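PDB 2GBB: putative chorismate mutase from Yersinia pestis biovar Microtus str. 91001, which catalyses the Claisen rearrangement of chorismate to prephenate as a secreted, all-helical chorismate mutase and possibly contributes to pathogenicity. Local coordinates for residues Cys3-Ser15 / Glu122-Gln135. Residues are numbered along the deposited sequence; the frame is centred on the assembly and turned at random.
Sequences CGQTAPLINERLS and EMGDKAHFINTIRQ. With SO4 (sulfate ion), chain H.
A7 CB sits over one face of the F129 ring, 4.2 Å from its centroid, a CH-pi contact. I10 meets the same ring obliquely, its CD1 lying 3.9 Å from F129 CE2, while F147 and F150 of helix 140-150 also pack against this phenylalanine. The H128 imidazole carries T132 OG1 over the centre of one face; at its edge lies a sulfate, probably from the crystallisation liquor, to which H128 ND1 donates (2.9 Å to SO4 O3). T132 OG1 donates to H128 O, while the methyl on the other branch, CG2, faces helix 7-14, 3.8 Å from A7 CB.

Helices 7-14 and 126-132 run in the same N-to-C sense with their axes inclined by 34° and 9.5 Å apart at closest approach, in the helical bundle of this chorismate mutase. The first also carries R13, a probable substrate-binding residue. I133, the first residue past helix 126-132, reaches I10 CG2 with CD1 (3.8 Å) and L14 CD1 with CG2.

Beyond it the contact turns polar. With CG anti to the backbone N (chi1 -176°), N11 presents OD1 to Q135 NE2 at 2.9 Å; this donor stands 50° out of the carbonyl plane, and the two amide planes are inclined to each other. R134 N adds a weak bond to that oxygen. At the other end C3, disulfide-bonded to C118, packs its CB 3.5 Å from E122 CB.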
loop_
_atom_site.group_PDB
_atom_site.type_symbol
_atom_site.label_atom_id
_atom_site.label_comp_id
_atom_site.label_asym_id
_atom_site.label_seq_id
_atom_site.Cartn_x
_atom_site.Cartn_y
_atom_site.Cartn_z
ATOM N N CYS A 3 35.312 0.805 -0.215
ATOM C CA CYS A 3 34.485 2.014 -0.153
ATOM C C CYS A 3 33.435 2.003 -1.255
ATOM O O CYS A 3 33.716 1.592 -2.379
ATOM C CB CYS A 3 35.348 3.269 -0.290
ATOM S SG CYS A 3 36.869 3.288 0.673
ATOM N N GLY A 4 32.232 2.469 -0.924
ATOM C CA GLY A 4 31.055 2.362 -1.811
ATOM C C GLY A 4 30.367 1.007 -1.800
ATOM O O GLY A 4 29.699 0.626 -2.770
ATOM N N GLN A 5 30.508 0.263 -0.708
ATOM C CA GLN A 5 29.896 -1.061 -0.635
ATOM C C GLN A 5 28.641 -1.204 0.275
ATOM O O GLN A 5 28.218 -2.312 0.567
ATOM C CB GLN A 5 30.958 -2.121 -0.295
ATOM C CG GLN A 5 32.088 -2.317 -1.351
ATOM C CD GLN A 5 31.615 -2.248 -2.821
ATOM O OE1 GLN A 5 30.633 -2.906 -3.241
ATOM N NE2 GLN A 5 32.326 -1.449 -3.611
ATOM N N THR A 6 28.031 -0.085 0.686
ATOM C CA THR A 6 26.872 -0.137 1.590
ATOM C C THR A 6 25.560 -0.384 0.851
ATOM O O THR A 6 24.759 -1.224 1.258
ATOM C CB THR A 6 26.754 1.145 2.471
ATOM O OG1 THR A 6 27.970 1.326 3.199
ATOM C CG2 THR A 6 25.609 0.992 3.499
ATOM N N ALA A 7 25.348 0.350 -0.238
ATOM C CA ALA A 7 24.110 0.244 -1.011
ATOM C C ALA A 7 23.681 -1.168 -1.386
ATOM O O ALA A 7 22.484 -1.450 -1.320
ATOM C CB ALA A 7 24.170 1.115 -2.241
ATOM N N PRO A 8 24.623 -2.049 -1.824
ATOM C CA PRO A 8 24.265 -3.440 -2.142
ATOM C C PRO A 8 23.603 -4.159 -0.969
ATOM O O PRO A 8 22.658 -4.954 -1.150
ATOM C CB PRO A 8 25.619 -4.079 -2.479
ATOM C CG PRO A 8 26.474 -2.931 -3.033
ATOM C CD PRO A 8 26.046 -1.766 -2.129
ATOM N N LEU A 9 24.066 -3.852 0.229
ATOM C CA LEU A 9 23.499 -4.417 1.462
ATOM C C LEU A 9 22.114 -3.875 1.754
ATOM O O LEU A 9 21.221 -4.634 2.125
ATOM C CB LEU A 9 24.454 -4.194 2.650
ATOM C CG LEU A 9 25.890 -4.729 2.403
ATOM C CD1 LEU A 9 26.958 -4.068 3.273
ATOM C CD2 LEU A 9 25.935 -6.247 2.597
ATOM N N ILE A 10 21.930 -2.576 1.572
ATOM C CA ILE A 10 20.637 -1.952 1.786
ATOM C C ILE A 10 19.615 -2.501 0.781
ATOM O O ILE A 10 18.484 -2.888 1.136
ATOM C CB ILE A 10 20.789 -0.439 1.623
ATOM C CG1 ILE A 10 21.620 0.141 2.797
ATOM C CG2 ILE A 10 19.448 0.215 1.445
ATOM C CD1 ILE A 10 21.940 1.654 2.656
ATOM N N ASN A 11 20.051 -2.602 -0.476
ATOM C CA ASN A 11 19.248 -3.283 -1.482
ATOM C C ASN A 11 18.802 -4.705 -1.135
ATOM O O ASN A 11 17.630 -5.038 -1.309
ATOM C CB ASN A 11 19.954 -3.239 -2.852
ATOM C CG ASN A 11 19.118 -3.857 -3.938
ATOM O OD1 ASN A 11 18.153 -3.260 -4.383
ATOM N ND2 ASN A 11 19.452 -5.088 -4.330
ATOM N N GLU A 12 19.727 -5.549 -0.691
ATOM C CA GLU A 12 19.406 -6.925 -0.264
ATOM C C GLU A 12 18.469 -6.964 0.940
ATOM O O GLU A 12 17.591 -7.820 0.996
ATOM C CB GLU A 12 20.691 -7.701 0.082
ATOM C CG GLU A 12 21.738 -7.873 -1.060
ATOM C CD GLU A 12 23.181 -8.018 -0.532
ATOM O OE1 GLU A 12 24.159 -7.602 -1.223
ATOM O OE2 GLU A 12 23.341 -8.546 0.588
ATOM N N ARG A 13 18.652 -6.060 1.909
ATOM C CA ARG A 13 17.685 -5.956 3.028
ATOM C C ARG A 13 16.239 -5.773 2.470
ATOM O O ARG A 13 15.307 -6.481 2.835
ATOM C CB ARG A 13 18.063 -4.811 3.974
ATOM C CG ARG A 13 17.313 -4.892 5.359
ATOM C CD ARG A 13 17.820 -3.886 6.410
ATOM N NE ARG A 13 17.118 -4.084 7.680
ATOM C CZ ARG A 13 15.886 -3.642 7.951
ATOM N NH1 ARG A 13 15.217 -2.918 7.056
ATOM N NH2 ARG A 13 15.321 -3.931 9.133
ATOM N N LEU A 14 16.092 -4.844 1.542
ATOM C CA LEU A 14 14.780 -4.491 0.982
ATOM C C LEU A 14 14.197 -5.603 0.062
ATOM O O LEU A 14 13.002 -5.680 -0.144
ATOM C CB LEU A 14 14.874 -3.121 0.258
ATOM C CG LEU A 14 15.030 -1.834 1.091
ATOM C CD1 LEU A 14 15.335 -0.616 0.190
ATOM C CD2 LEU A 14 13.761 -1.534 1.890
ATOM N N SER A 15 15.034 -6.517 -0.436
ATOM C CA SER A 15 14.529 -7.666 -1.239
ATOM C C SER A 15 13.654 -8.665 -0.429
ATOM O O SER A 15 12.979 -9.461 -1.008
ATOM C CB SER A 15 15.684 -8.439 -1.893
ATOM O OG SER A 15 16.469 -9.037 -0.875
ATOM N N GLU A 122 35.000 8.599 -1.694
ATOM C CA GLU A 122 35.115 7.195 -2.096
ATOM C C GLU A 122 33.803 6.454 -1.841
ATOM O O GLU A 122 33.554 5.380 -2.407
ATOM C CB GLU A 122 36.253 6.495 -1.351
ATOM C CG GLU A 122 37.664 6.879 -1.758
ATOM C CD GLU A 122 38.682 6.467 -0.696
ATOM O OE1 GLU A 122 38.784 7.176 0.331
ATOM O OE2 GLU A 122 39.365 5.427 -0.883
HETATM N N MSE A 123 32.962 7.031 -0.988
HETATM C CA MSE A 123 31.718 6.375 -0.599
HETATM C C MSE A 123 30.607 6.663 -1.599
HETATM O O MSE A 123 30.727 7.577 -2.424
HETATM C CB MSE A 123 31.298 6.780 0.817
HETATM C CG MSE A 123 32.261 6.327 1.915
HETATM SE SE MSE A 123 31.797 7.079 3.663
HETATM C CE MSE A 123 30.251 5.885 4.133
ATOM N N GLY A 124 29.531 5.878 -1.517
ATOM C CA GLY A 124 28.415 5.965 -2.452
ATOM C C GLY A 124 27.859 7.373 -2.537
ATOM O O GLY A 124 27.698 8.048 -1.511
ATOM N N ASP A 125 27.611 7.817 -3.769
ATOM C CA ASP A 125 26.913 9.072 -4.027
ATOM C C ASP A 125 25.457 8.846 -4.459
ATOM O O ASP A 125 25.017 7.706 -4.673
ATOM C CB ASP A 125 27.673 9.958 -5.029
ATOM C CG ASP A 125 27.392 9.596 -6.469
ATOM O OD1 ASP A 125 27.646 8.435 -6.883
ATOM O OD2 ASP A 125 26.930 10.495 -7.199
ATOM N N LYS A 126 24.723 9.953 -4.577
ATOM C CA LYS A 126 23.279 9.931 -4.769
ATOM C C LYS A 126 22.875 9.029 -5.933
ATOM O O LYS A 126 21.910 8.291 -5.834
ATOM C CB LYS A 126 22.759 11.362 -4.928
ATOM C CG LYS A 126 21.252 11.539 -4.798
ATOM C CD LYS A 126 20.947 12.976 -4.398
ATOM C CE LYS A 126 19.633 13.457 -4.995
ATOM N NZ LYS A 126 18.893 14.357 -4.039
ATOM N N ALA A 127 23.654 9.070 -7.011
ATOM C CA ALA A 127 23.381 8.335 -8.247
ATOM C C ALA A 127 23.734 6.862 -8.133
ATOM O O ALA A 127 23.089 6.008 -8.738
ATOM C CB ALA A 127 24.156 8.959 -9.384
ATOM N N HIS A 128 24.783 6.573 -7.377
ATOM C CA HIS A 128 25.119 5.213 -7.063
ATOM C C HIS A 128 24.005 4.519 -6.270
ATOM O O HIS A 128 23.653 3.386 -6.580
ATOM C CB HIS A 128 26.442 5.142 -6.297
ATOM C CG HIS A 128 26.905 3.742 -6.046
ATOM N ND1 HIS A 128 27.311 2.900 -7.063
ATOM C CD2 HIS A 128 27.019 3.033 -4.897
ATOM C CE1 HIS A 128 27.660 1.732 -6.546
ATOM N NE2 HIS A 128 27.484 1.784 -5.234
ATOM N N PHE A 129 23.449 5.199 -5.263
ATOM C CA PHE A 129 22.342 4.648 -4.476
ATOM C C PHE A 129 21.130 4.347 -5.347
ATOM O O PHE A 129 20.602 3.227 -5.339
ATOM C CB PHE A 129 21.961 5.597 -3.328
ATOM C CG PHE A 129 22.613 5.248 -2.017
ATOM C CD1 PHE A 129 23.998 5.154 -1.912
ATOM C CD2 PHE A 129 21.841 5.027 -0.869
ATOM C CE1 PHE A 129 24.596 4.847 -0.683
ATOM C CE2 PHE A 129 22.445 4.711 0.358
ATOM C CZ PHE A 129 23.804 4.625 0.445
ATOM N N ILE A 130 20.701 5.327 -6.128
ATOM C CA ILE A 130 19.606 5.071 -7.072
ATOM C C ILE A 130 19.842 3.852 -7.992
ATOM O O ILE A 130 18.991 2.962 -8.092
ATOM C CB ILE A 130 19.269 6.321 -7.911
ATOM C CG1 ILE A 130 18.785 7.458 -6.994
ATOM C CG2 ILE A 130 18.252 5.954 -9.046
ATOM C CD1 ILE A 130 17.388 7.240 -6.415
ATOM N N ASN A 131 20.998 3.805 -8.640
ATOM C CA ASN A 131 21.291 2.735 -9.599
ATOM C C ASN A 131 21.452 1.367 -8.948
ATOM O O ASN A 131 21.327 0.332 -9.633
ATOM C CB ASN A 131 22.551 3.074 -10.429
ATOM C CG ASN A 131 22.369 4.320 -11.324
ATOM O OD1 ASN A 131 21.236 4.751 -11.621
ATOM N ND2 ASN A 131 23.495 4.907 -11.751
ATOM N N THR A 132 21.723 1.360 -7.638
ATOM C CA THR A 132 22.054 0.125 -6.921
ATOM C C THR A 132 20.863 -0.374 -6.122
ATOM O O THR A 132 20.643 -1.571 -6.004
ATOM C CB THR A 132 23.243 0.319 -5.930
ATOM O OG1 THR A 132 24.337 0.923 -6.612
ATOM C CG2 THR A 132 23.686 -1.014 -5.319
ATOM N N ILE A 133 20.117 0.548 -5.532
ATOM C CA ILE A 133 18.979 0.145 -4.743
ATOM C C ILE A 133 17.767 0.248 -5.665
ATOM O O ILE A 133 17.164 1.303 -5.803
ATOM C CB ILE A 133 18.820 1.012 -3.462
ATOM C CG1 ILE A 133 20.108 0.970 -2.614
ATOM C CG2 ILE A 133 17.646 0.501 -2.640
ATOM C CD1 ILE A 133 20.280 2.141 -1.670
ATOM N N ARG A 134 17.482 -0.858 -6.346
ATOM C CA ARG A 134 16.309 -0.985 -7.199
ATOM C C ARG A 134 15.539 -2.259 -6.832
ATOM O O ARG A 134 16.103 -3.352 -6.811
ATOM C CB ARG A 134 16.663 -0.968 -8.711
ATOM C CG ARG A 134 18.114 -1.224 -9.138
ATOM C CD ARG A 134 18.297 -1.034 -10.701
ATOM N NE ARG A 134 17.453 -1.936 -11.523
ATOM C CZ ARG A 134 16.388 -1.552 -12.243
ATOM N NH1 ARG A 134 16.025 -0.267 -12.289
ATOM N NH2 ARG A 134 15.674 -2.454 -12.930
ATOM N N GLN A 135 14.270 -2.103 -6.489
ATOM C CA GLN A 135 13.392 -3.241 -6.208
ATOM C C GLN A 135 12.028 -2.873 -6.799
ATOM O O GLN A 135 11.670 -1.693 -6.898
ATOM C CB GLN A 135 13.197 -3.520 -4.694
ATOM C CG GLN A 135 14.394 -3.965 -3.814
ATOM C CD GLN A 135 14.949 -5.348 -4.162
ATOM O OE1 GLN A 135 14.205 -6.297 -4.493
ATOM N NE2 GLN A 135 16.278 -5.470 -4.088
HETATM S S SO4 H . 26.716 4.000 -10.453
HETATM O O1 SO4 H . 27.407 5.199 -9.969
HETATM O O2 SO4 H . 27.711 2.930 -10.634
HETATM O O3 SO4 H . 25.753 3.554 -9.462
HETATM O O4 SO4 H . 26.001 4.268 -11.699
#